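Long-range contacts in cysteine desulfurase (Fervidobacterium islandicum, PDB 6A6E), which probably catalyses the pyridoxal-phosphate-dependent removal of sulfur from cysteine, as a SufS-type cysteine desulfurase of a thermophilic bacterium: residues Arg83-Asn88 / Leu296-Asp301; Gln213-Lys218 / His235-Pro240; Glu309-His314 / Val401-Thr406. All blocks are in the same frame, centred on the assembly; numbering follows the deposited sequence.

How the contacts relate
Contacts 2 and 3 are buried, whereas contact 1 is partly open to solvent. Contact 2 is the innermost, its centre about 6 Å from the centre of the chain, and joins two loops whose residues bind the pyridoxal phosphate. Contacts 1 and 3, each centred about 16 Å out, involve the consecutive helices 290-306 and 308-327. Contact 1 is a helix pair, apolar inside and ionic where it meets solvent; contact 3 sets a helix against a buried turn and pairs a methyl contact with a histidine hydrogen bond to a backbone carbonyl. Both reach contact 2: Thr299 packs on Leu238, and Tyr402 reaches the 213-218 loop.

Contact 1 of 3, residues Arg83-Asn88 / Leu296-Asp301; sequences REKVAN and LGYTID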
loop_
_atom_site.group_PDB
_atom_site.type_symbol
_atom_site.label_atom_id
_atom_site.label_comp_id
_atom_site.label_asym_id
_atom_site.label_seq_id
_atom_site.Cartn_x
_atom_site.Cartn_y
_atom_site.Cartn_z
ATOM N N ARG A 83 9.658 -5.971 10.992
ATOM C CA ARG A 83 9.178 -7.287 10.637
ATOM C C ARG A 83 9.259 -8.205 11.871
ATOM O O ARG A 83 8.333 -9.018 12.166
ATOM C CB ARG A 83 9.984 -7.900 9.478
ATOM C CG ARG A 83 9.362 -9.172 8.902
ATOM C CD ARG A 83 10.269 -9.925 7.923
ATOM N NE ARG A 83 10.769 -9.053 6.850
ATOM C CZ ARG A 83 10.074 -8.615 5.794
ATOM N NH1 ARG A 83 8.788 -8.956 5.604
ATOM N NH2 ARG A 83 10.661 -7.827 4.906
ATOM N N GLU A 84 10.378 -8.071 12.583
ATOM C CA GLU A 84 10.604 -8.881 13.784
ATOM C C GLU A 84 9.624 -8.569 14.939
ATOM O O GLU A 84 9.137 -9.474 15.650
ATOM C CB GLU A 84 12.094 -8.785 14.159
ATOM C CG GLU A 84 12.481 -9.392 15.522
ATOM C CD GLU A 84 12.549 -10.942 15.582
ATOM O OE1 GLU A 84 13.153 -11.460 16.571
ATOM O OE2 GLU A 84 12.016 -11.650 14.681
ATOM N N LYS A 85 9.331 -7.305 15.143
ATOM C CA LYS A 85 8.326 -6.935 16.149
ATOM C C LYS A 85 6.960 -7.539 15.834
ATOM O O LYS A 85 6.268 -8.004 16.749
ATOM C CB LYS A 85 8.187 -5.438 16.269
ATOM C CG LYS A 85 9.458 -4.742 16.677
ATOM C CD LYS A 85 9.268 -3.222 16.618
ATOM C CE LYS A 85 10.592 -2.456 16.837
ATOM N NZ LYS A 85 10.454 -0.993 16.844
ATOM N N VAL A 86 6.600 -7.596 14.546
ATOM C CA VAL A 86 5.319 -8.161 14.147
ATOM C C VAL A 86 5.375 -9.705 14.363
ATOM O O VAL A 86 4.416 -10.318 14.835
ATOM C CB VAL A 86 4.960 -7.805 12.679
ATOM C CG1 VAL A 86 3.830 -8.647 12.178
ATOM C CG2 VAL A 86 4.667 -6.311 12.539
ATOM N N ALA A 87 6.475 -10.323 13.971
ATOM C CA ALA A 87 6.638 -11.756 14.149
ATOM C C ALA A 87 6.546 -12.079 15.659
ATOM O O ALA A 87 5.847 -13.000 16.025
ATOM C CB ALA A 87 7.986 -12.242 13.565
ATOM N N ASN A 88 7.196 -11.306 16.518
ATOM C CA ASN A 88 7.134 -11.628 17.965
ATOM C C ASN A 88 5.716 -11.425 18.482
ATOM O O ASN A 88 5.265 -12.167 19.296
ATOM C CB ASN A 88 8.068 -10.774 18.819
ATOM C CG ASN A 88 9.570 -11.058 18.543
ATOM O OD1 ASN A 88 9.934 -12.074 17.943
ATOM N ND2 ASN A 88 10.427 -10.126 18.949
ATOM N N LEU A 296 4.073 0.673 12.111
ATOM C CA LEU A 296 3.375 -0.442 12.695
ATOM C C LEU A 296 4.176 -1.078 13.850
ATOM O O LEU A 296 3.627 -1.459 14.887
ATOM C CB LEU A 296 2.987 -1.488 11.662
ATOM C CG LEU A 296 2.237 -2.729 12.156
ATOM C CD1 LEU A 296 0.915 -2.314 12.774
ATOM C CD2 LEU A 296 1.975 -3.686 11.047
ATOM N N GLY A 297 5.451 -1.273 13.597
ATOM C CA GLY A 297 6.395 -1.728 14.616
ATOM C C GLY A 297 6.363 -0.852 15.872
ATOM O O GLY A 297 6.312 -1.360 16.977
ATOM N N TYR A 298 6.349 0.464 15.679
ATOM C CA TYR A 298 6.260 1.383 16.799
ATOM C C TYR A 298 4.907 1.359 17.516
ATOM O O TYR A 298 4.869 1.551 18.726
ATOM C CB TYR A 298 6.596 2.792 16.363
ATOM C CG TYR A 298 8.056 2.989 15.991
ATOM C CD1 TYR A 298 9.080 2.400 16.716
ATOM C CD2 TYR A 298 8.407 3.840 14.957
ATOM C CE1 TYR A 298 10.401 2.620 16.383
ATOM C CE2 TYR A 298 9.735 4.049 14.617
ATOM C CZ TYR A 298 10.704 3.431 15.318
ATOM O OH TYR A 298 11.999 3.695 14.958
ATOM N N THR A 299 3.823 1.106 16.771
ATOM C CA THR A 299 2.509 0.855 17.350
ATOM C C THR A 299 2.483 -0.365 18.243
ATOM O O THR A 299 1.973 -0.336 19.384
ATOM C CB THR A 299 1.478 0.724 16.209
ATOM O OG1 THR A 299 1.554 1.917 15.403
ATOM C CG2 THR A 299 0.127 0.529 16.689
ATOM N N ILE A 300 3.053 -1.441 17.758
ATOM C CA ILE A 300 3.194 -2.630 18.560
ATOM C C ILE A 300 4.080 -2.336 19.797
ATOM O O ILE A 300 3.732 -2.819 20.881
ATOM C CB ILE A 300 3.721 -3.801 17.725
ATOM C CG1 ILE A 300 2.647 -4.265 16.728
ATOM C CG2 ILE A 300 4.042 -5.019 18.575
ATOM C CD1 ILE A 300 3.229 -5.214 15.713
ATOM N N ASP A 301 5.202 -1.589 19.667
ATOM C CA ASP A 301 5.950 -1.240 20.862
ATOM C C ASP A 301 5.073 -0.486 21.883
ATOM O O ASP A 301 5.184 -0.720 23.087
ATOM C CB ASP A 301 7.186 -0.358 20.603
ATOM C CG ASP A 301 8.269 -1.043 19.743
ATOM O OD1 ASP A 301 8.325 -2.303 19.691
ATOM O OD2 ASP A 301 9.057 -0.292 19.142
#
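Lys85 reaches across to Asp301 on the more exposed side of a helix pair, while Val86 packs on Leu296 and Ile300 on the inner side. The segments 83-88 and 296-301 cross at 44°, with their axes 8.8 Å apart at closest approach. Nearest in backbone are Lys85 and Gly297, and because the glycine has no side chain the aliphatic part of the lysine can lie close over the helix: Lys85 CD is 3.5 Å from Gly297 O. On the inner side the side chains that meet are apolar. Val86 turns one methyl, CG2, to both partners, 3.7 Å from Ile300 CD1 and 4.0 Å from Leu296 CD2, and its side chain crosses each of theirs at about a right angle.

The partly exposed side is polar. With CG anti to its carbonyl carbon (chi1 -60°) and an extended chain beyond, Lys85 runs across Asp301, passing the carboxylate with its methylenes before its amino group ends in a salt bridge, NZ to Asp301 OD2 at 2.8 Å. The ammonium meets that oxygen from the syn side, 20° out of the carboxylate plane. The same NZ lies 3.6 Å from Tyr298 CE1, approaching the ring obliquely. Replacing Lys85 by an alanine would probably leave Asp301 without this ionic mate and open a gap beside Gly297.

The apolar side faces the seven-stranded sheet: Val86 rests on Ile97 of strand 97-100, and both Val86 and Leu296 touch Val245 of strand 244-248. Farther along helix 290-306, Tyr298 and Thr299 pack on helix 47-59, which places the pair in a helical layer over that end of the sheet.

Contact 2 of 3, residues Gln213-Lys218 / His235-Pro240; sequences QLVPHK and HKILGP. With PLP (pyridoxal-5'-phosphate), chain E.
Lys236 and Gln213 meet at the cofactor, the lysine joined to it covalently and the glutamine bonded beside the linkage. Lys236 NZ is 1.3 Å from PLP C4A, consistent with an internal aldimine, and the extended lysine chain spans the distance from its loop to the pyridine ring. Gln213, bent at chi2 (-63°), brings NE2 to the phenolic oxygen, a short hydrogen bond of 2.5 Å to PLP O3. That amide nitrogen also lies 3.3 Å from Lys236 NZ, where no hydrogen bond forms. At the other end of the cofactor, His235 donates its NE2 hydrogen to PLP O3P (2.8 Å), the phosphate oxygen lying at the ring edge.

A lysine Schiff base in the loop after a strand of a mixed seven-stranded sheet is the hallmark of fold type I PLP enzymes, to which the class-V aminotransferase family belongs. The cofactor site extends across the dimer: Thr287 of the second subunit is also hydrogen-bonded to PLP.

Behind this first shell, Pro216 packs between the two loops. Its ring lies against the lysine backbone, with CB 3.4 Å from Lys236 O, and Ile237 CD1 reaches Pro216 CA at 3.8 Å. Farther out, Gln213 NE2 is bonded to Ala40 O, His235 ND1 to Ser42 OG, and Ile237 packs on Leu296 and Leu303 of helix 290-306.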
loop_
_atom_site.group_PDB
_atom_site.type_symbol
_atom_site.label_atom_id
_atom_site.label_comp_id
_atom_site.label_asym_id
_atom_site.label_seq_id
_atom_site.Cartn_x
_atom_site.Cartn_y
_atom_site.Cartn_z
ATOM N N GLN A 213 -10.447 -7.663 12.629
ATOM C CA GLN A 213 -11.127 -7.160 13.841
ATOM C C GLN A 213 -10.576 -7.806 15.112
ATOM O O GLN A 213 -10.687 -7.221 16.176
ATOM C CB GLN A 213 -12.616 -7.440 13.863
ATOM C CG GLN A 213 -13.458 -6.708 12.918
ATOM C CD GLN A 213 -13.461 -5.218 13.143
ATOM O OE1 GLN A 213 -13.370 -4.722 14.288
ATOM N NE2 GLN A 213 -13.551 -4.478 12.032
ATOM N N LEU A 214 -10.034 -9.017 15.000
ATOM C CA LEU A 214 -9.553 -9.789 16.154
ATOM C C LEU A 214 -8.204 -9.325 16.663
ATOM O O LEU A 214 -7.975 -9.101 17.901
ATOM C CB LEU A 214 -9.475 -11.258 15.744
ATOM C CG LEU A 214 -9.011 -12.248 16.819
ATOM C CD1 LEU A 214 -10.061 -12.285 17.920
ATOM C CD2 LEU A 214 -8.770 -13.648 16.263
ATOM N N VAL A 215 -7.266 -9.150 15.728
ATOM C CA VAL A 215 -5.854 -8.924 16.120
ATOM C C VAL A 215 -5.658 -7.667 16.951
ATOM O O VAL A 215 -4.815 -7.642 17.842
ATOM C CB VAL A 215 -4.930 -8.958 14.863
ATOM C CG1 VAL A 215 -3.553 -8.296 15.116
ATOM C CG2 VAL A 215 -4.806 -10.392 14.360
ATOM N N PRO A 216 -6.427 -6.606 16.690
ATOM C CA PRO A 216 -6.228 -5.384 17.465
ATOM C C PRO A 216 -6.498 -5.457 18.973
ATOM O O PRO A 216 -6.018 -4.606 19.718
ATOM C CB PRO A 216 -7.266 -4.429 16.863
ATOM C CG PRO A 216 -7.440 -4.895 15.449
ATOM C CD PRO A 216 -7.377 -6.390 15.579
ATOM N N HIS A 217 -7.316 -6.384 19.416
ATOM C CA HIS A 217 -7.705 -6.360 20.841
ATOM C C HIS A 217 -7.565 -7.709 21.524
ATOM O O HIS A 217 -7.830 -7.801 22.731
ATOM C CB HIS A 217 -9.156 -5.901 21.023
ATOM C CG HIS A 217 -10.120 -6.897 20.520
ATOM N ND1 HIS A 217 -10.636 -7.893 21.325
ATOM C CD2 HIS A 217 -10.665 -7.072 19.293
ATOM C CE1 HIS A 217 -11.424 -8.677 20.601
ATOM N NE2 HIS A 217 -11.467 -8.202 19.363
ATOM N N LYS A 218 -7.125 -8.727 20.799
ATOM C CA LYS A 218 -6.961 -9.991 21.441
ATOM C C LYS A 218 -5.685 -10.672 21.026
ATOM O O LYS A 218 -5.327 -10.707 19.828
ATOM C CB LYS A 218 -8.144 -10.869 21.117
ATOM C CG LYS A 218 -8.037 -12.220 21.773
ATOM C CD LYS A 218 -9.240 -13.072 21.514
ATOM C CE LYS A 218 -9.385 -13.978 22.680
ATOM N NZ LYS A 218 -10.404 -14.954 22.258
ATOM N N HIS A 235 -4.210 -0.193 10.202
ATOM C CA HIS A 235 -4.988 1.032 10.554
ATOM C C HIS A 235 -6.041 0.760 11.635
ATOM O O HIS A 235 -6.500 1.726 12.264
ATOM C CB HIS A 235 -5.652 1.757 9.362
ATOM C CG HIS A 235 -6.730 0.956 8.687
ATOM N ND1 HIS A 235 -8.074 1.137 8.960
ATOM C CD2 HIS A 235 -6.656 -0.003 7.723
ATOM C CE1 HIS A 235 -8.776 0.275 8.232
ATOM N NE2 HIS A 235 -7.929 -0.434 7.485
ATOM N N LYS A 236 -6.387 -0.527 11.811
ATOM C CA LYS A 236 -7.274 -0.979 12.853
ATOM C C LYS A 236 -6.650 -1.290 14.213
ATOM O O LYS A 236 -7.396 -1.532 15.173
ATOM C CB LYS A 236 -8.156 -2.153 12.403
ATOM C CG LYS A 236 -9.167 -1.729 11.327
ATOM C CD LYS A 236 -10.115 -2.870 10.971
ATOM C CE LYS A 236 -10.968 -2.491 9.787
ATOM N NZ LYS A 236 -11.752 -3.691 9.348
ATOM N N ILE A 237 -5.321 -1.170 14.315
ATOM C CA ILE A 237 -4.617 -1.359 15.553
ATOM C C ILE A 237 -3.783 -0.141 15.917
ATOM O O ILE A 237 -2.587 -0.280 16.245
ATOM C CB ILE A 237 -3.824 -2.694 15.478
ATOM C CG1 ILE A 237 -3.246 -3.081 16.849
ATOM C CG2 ILE A 237 -2.756 -2.698 14.412
ATOM C CD1 ILE A 237 -2.614 -4.474 16.915
ATOM N N LEU A 238 -4.352 1.055 15.770
ATOM C CA LEU A 238 -3.650 2.327 15.995
ATOM C C LEU A 238 -2.581 2.663 14.976
ATOM O O LEU A 238 -1.925 3.698 15.071
ATOM C CB LEU A 238 -3.006 2.402 17.402
ATOM C CG LEU A 238 -3.856 1.986 18.585
ATOM C CD1 LEU A 238 -2.989 1.993 19.825
ATOM C CD2 LEU A 238 -4.995 2.970 18.774
ATOM N N GLY A 239 -2.459 1.858 13.925
ATOM C CA GLY A 239 -1.340 1.996 13.015
ATOM C C GLY A 239 -1.561 2.866 11.819
ATOM O O GLY A 239 -2.668 3.374 11.583
ATOM N N PRO A 240 -0.501 3.056 11.052
ATOM C CA PRO A 240 -0.559 3.788 9.795
ATOM C C PRO A 240 -1.555 3.190 8.828
ATOM O O PRO A 240 -1.904 2.024 8.933
ATOM C CB PRO A 240 0.871 3.686 9.238
ATOM C CG PRO A 240 1.750 3.050 10.288
ATOM C CD PRO A 240 0.804 2.347 11.240
HETATM N N1 PLP E . -12.386 -8.108 7.372
HETATM C C2 PLP E . -12.861 -7.653 8.502
HETATM C C2A PLP E . -13.589 -8.561 9.435
HETATM C C3 PLP E . -12.684 -6.228 8.779
HETATM O O3 PLP E . -13.188 -5.750 9.903
HETATM C C4 PLP E . -11.937 -5.379 7.852
HETATM C C4A PLP E . -11.639 -3.982 8.102
HETATM C C5 PLP E . -11.482 -5.990 6.599
HETATM C C6 PLP E . -11.748 -7.319 6.460
HETATM C C5A PLP E . -10.772 -5.188 5.504
HETATM O O4P PLP E . -9.665 -4.368 5.848
HETATM P P PLP E . -8.960 -3.258 4.898
HETATM O O1P PLP E . -8.345 -3.944 3.743
HETATM O O2P PLP E . -10.100 -2.322 4.621
HETATM O O3P PLP E . -7.928 -2.731 5.850
#

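Contact 3 of 3, residues Glu309-His314 / Val401-Thr406; sequences EKVEKH and VYLYNT
Val311 and Leu403, with CA atoms 6.3 Å apart, mark where helix 308-327 passes closest to the type I turn Tyr402-Asn405, which leads from strand 396-400 to helix 407-423. Their side chains cross at about a right angle, and the touch is methyl to methyl, Val311 CG2 to Leu403 CD1 at 4.0 Å. Ile306 of the preceding helix packs on both residues, and Ile18 adds to the apolar surroundings of Leu403.

One turn farther along the helix, His314 makes the polar half of the contact. Its CG stands anti to the backbone N (chi1 174°), which carries the imidazole out from the helix and lays its edge against the turn. NE2 gives a hydrogen bond to Asn405 O, 3.1 Å long and bent, with 138° at the hydrogen; the acceptor lies close to the ring plane, while the donor is tilted 18° from the carbonyl plane. Leu403 O comes to the same edge, 3.0 Å from His314 NE2, so that the nitrogen sits among backbone oxygens of the turn.

The turn is braced from within. Asn405 OD1 accepts the backbone N-H of Tyr402 at 2.9 Å, in the carbonyl plane and on a lone pair, and Asn405 N returns a bond to Tyr402 O. The Asn405 amide nitrogen bonds to Tyr36 O, the Tyr402 hydroxyl probably to Pro216 O, and Thr406 caps the helix that follows.

Through its other nitrogen, ND1, the His314 ring is bonded to Glu317 OE2. With a carboxylate at one nitrogen and the Asn405 carbonyl at the other, the buried imidazole is fixed in rotation and would probably be biased toward carrying a proton on both nitrogens.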
loop_
_atom_site.group_PDB
_atom_site.type_symbol
_atom_site.label_atom_id
_atom_site.label_comp_id
_atom_site.label_asym_id
_atom_site.label_seq_id
_atom_site.Cartn_x
_atom_site.Cartn_y
_atom_site.Cartn_z
ATOM N N GLU A 309 -2.109 -7.555 27.356
ATOM C CA GLU A 309 -3.120 -8.231 28.195
ATOM C C GLU A 309 -4.055 -7.229 28.890
ATOM O O GLU A 309 -5.231 -7.445 28.955
ATOM C CB GLU A 309 -2.511 -9.241 29.232
ATOM C CG GLU A 309 -3.555 -10.127 29.949
ATOM C CD GLU A 309 -4.429 -10.991 29.000
ATOM O OE1 GLU A 309 -3.901 -11.451 27.944
ATOM O OE2 GLU A 309 -5.644 -11.216 29.294
ATOM N N LYS A 310 -3.537 -6.125 29.373
ATOM C CA LYS A 310 -4.390 -5.102 29.848
ATOM C C LYS A 310 -5.272 -4.512 28.731
ATOM O O LYS A 310 -6.439 -4.206 28.966
ATOM C CB LYS A 310 -3.582 -4.024 30.519
ATOM C CG LYS A 310 -2.906 -4.483 31.817
ATOM C CD LYS A 310 -1.990 -3.385 32.324
ATOM C CE LYS A 310 -1.576 -3.549 33.765
ATOM N NZ LYS A 310 -1.142 -2.214 34.294
ATOM N N VAL A 311 -4.733 -4.363 27.506
ATOM C CA VAL A 311 -5.516 -3.799 26.409
ATOM C C VAL A 311 -6.713 -4.701 26.188
ATOM O O VAL A 311 -7.832 -4.234 26.109
ATOM C CB VAL A 311 -4.653 -3.627 25.107
ATOM C CG1 VAL A 311 -5.528 -3.286 23.903
ATOM C CG2 VAL A 311 -3.595 -2.542 25.323
ATOM N N GLU A 312 -6.458 -6.003 26.136
ATOM C CA GLU A 312 -7.437 -6.969 25.897
ATOM C C GLU A 312 -8.511 -7.009 26.969
ATOM O O GLU A 312 -9.712 -7.018 26.627
ATOM C CB GLU A 312 -6.787 -8.326 25.712
ATOM C CG GLU A 312 -7.764 -9.459 25.569
ATOM C CD GLU A 312 -7.113 -10.822 25.356
ATOM O OE1 GLU A 312 -5.947 -10.984 24.856
ATOM O OE2 GLU A 312 -7.841 -11.791 25.628
ATOM N N LYS A 313 -8.095 -7.002 28.242
ATOM C CA LYS A 313 -9.039 -6.937 29.368
ATOM C C LYS A 313 -9.869 -5.673 29.374
ATOM O O LYS A 313 -11.046 -5.753 29.646
ATOM C CB LYS A 313 -8.318 -7.059 30.738
ATOM C CG LYS A 313 -7.947 -8.479 31.142
ATOM C CD LYS A 313 -9.155 -9.158 31.815
ATOM C CE LYS A 313 -8.947 -10.635 32.175
ATOM N NZ LYS A 313 -9.093 -11.547 30.996
ATOM N N HIS A 314 -9.257 -4.515 29.119
ATOM C CA HIS A 314 -9.981 -3.263 29.085
ATOM C C HIS A 314 -11.068 -3.297 28.015
ATOM O O HIS A 314 -12.242 -3.024 28.301
ATOM C CB HIS A 314 -9.052 -2.096 28.880
ATOM C CG HIS A 314 -9.747 -0.786 28.692
ATOM N ND1 HIS A 314 -10.559 -0.225 29.653
ATOM C CD2 HIS A 314 -9.710 0.107 27.673
ATOM C CE1 HIS A 314 -11.000 0.946 29.235
ATOM N NE2 HIS A 314 -10.502 1.177 28.037
ATOM N N VAL A 401 -15.897 -0.318 20.286
ATOM C CA VAL A 401 -15.034 0.229 21.321
ATOM C C VAL A 401 -13.581 -0.211 21.129
ATOM O O VAL A 401 -13.312 -1.268 20.542
ATOM C CB VAL A 401 -15.478 -0.174 22.765
ATOM C CG1 VAL A 401 -16.794 0.456 23.109
ATOM C CG2 VAL A 401 -15.655 -1.691 22.916
ATOM N N TYR A 402 -12.670 0.613 21.665
ATOM C CA TYR A 402 -11.257 0.268 21.661
ATOM C C TYR A 402 -10.553 0.973 22.836
ATOM O O TYR A 402 -11.208 1.486 23.761
ATOM C CB TYR A 402 -10.618 0.633 20.285
ATOM C CG TYR A 402 -9.289 -0.092 19.998
ATOM C CD1 TYR A 402 -9.188 -1.461 20.111
ATOM C CD2 TYR A 402 -8.175 0.586 19.574
ATOM C CE1 TYR A 402 -8.024 -2.143 19.842
ATOM C CE2 TYR A 402 -6.986 -0.091 19.297
ATOM C CZ TYR A 402 -6.914 -1.457 19.445
ATOM O OH TYR A 402 -5.743 -2.120 19.172
ATOM N N LEU A 403 -9.223 0.995 22.798
ATOM C CA LEU A 403 -8.376 1.269 23.936
ATOM C C LEU A 403 -8.720 2.522 24.732
ATOM O O LEU A 403 -8.800 2.477 25.979
ATOM C CB LEU A 403 -6.918 1.416 23.443
ATOM C CG LEU A 403 -5.885 1.801 24.485
ATOM C CD1 LEU A 403 -5.896 0.727 25.554
ATOM C CD2 LEU A 403 -4.498 1.936 23.918
ATOM N N TYR A 404 -8.867 3.634 24.007
ATOM C CA TYR A 404 -9.042 4.958 24.528
ATOM C C TYR A 404 -10.562 5.255 24.818
ATOM O O TYR A 404 -10.929 6.399 25.079
ATOM C CB TYR A 404 -8.448 6.023 23.536
ATOM C CG TYR A 404 -8.741 5.665 22.064
ATOM C CD1 TYR A 404 -10.062 5.633 21.570
ATOM C CD2 TYR A 404 -7.714 5.256 21.216
ATOM C CE1 TYR A 404 -10.349 5.235 20.267
ATOM C CE2 TYR A 404 -7.973 4.819 19.896
ATOM C CZ TYR A 404 -9.281 4.814 19.428
ATOM O OH TYR A 404 -9.539 4.375 18.184
ATOM N N ASN A 405 -11.432 4.279 24.721
ATOM C CA ASN A 405 -12.832 4.498 25.100
ATOM C C ASN A 405 -13.057 4.256 26.613
ATOM O O ASN A 405 -12.263 3.599 27.280
ATOM C CB ASN A 405 -13.807 3.630 24.290
ATOM C CG ASN A 405 -13.941 4.082 22.843
ATOM O OD1 ASN A 405 -13.737 3.260 21.925
ATOM N ND2 ASN A 405 -14.268 5.381 22.611
ATOM N N THR A 406 -14.136 4.825 27.133
ATOM C CA THR A 406 -14.495 4.750 28.564
ATOM C C THR A 406 -15.935 4.321 28.747
ATOM O O THR A 406 -16.734 4.283 27.796
ATOM C CB THR A 406 -14.331 6.122 29.260
ATOM O OG1 THR A 406 -15.312 7.039 28.756
ATOM C CG2 THR A 406 -12.909 6.666 29.069
#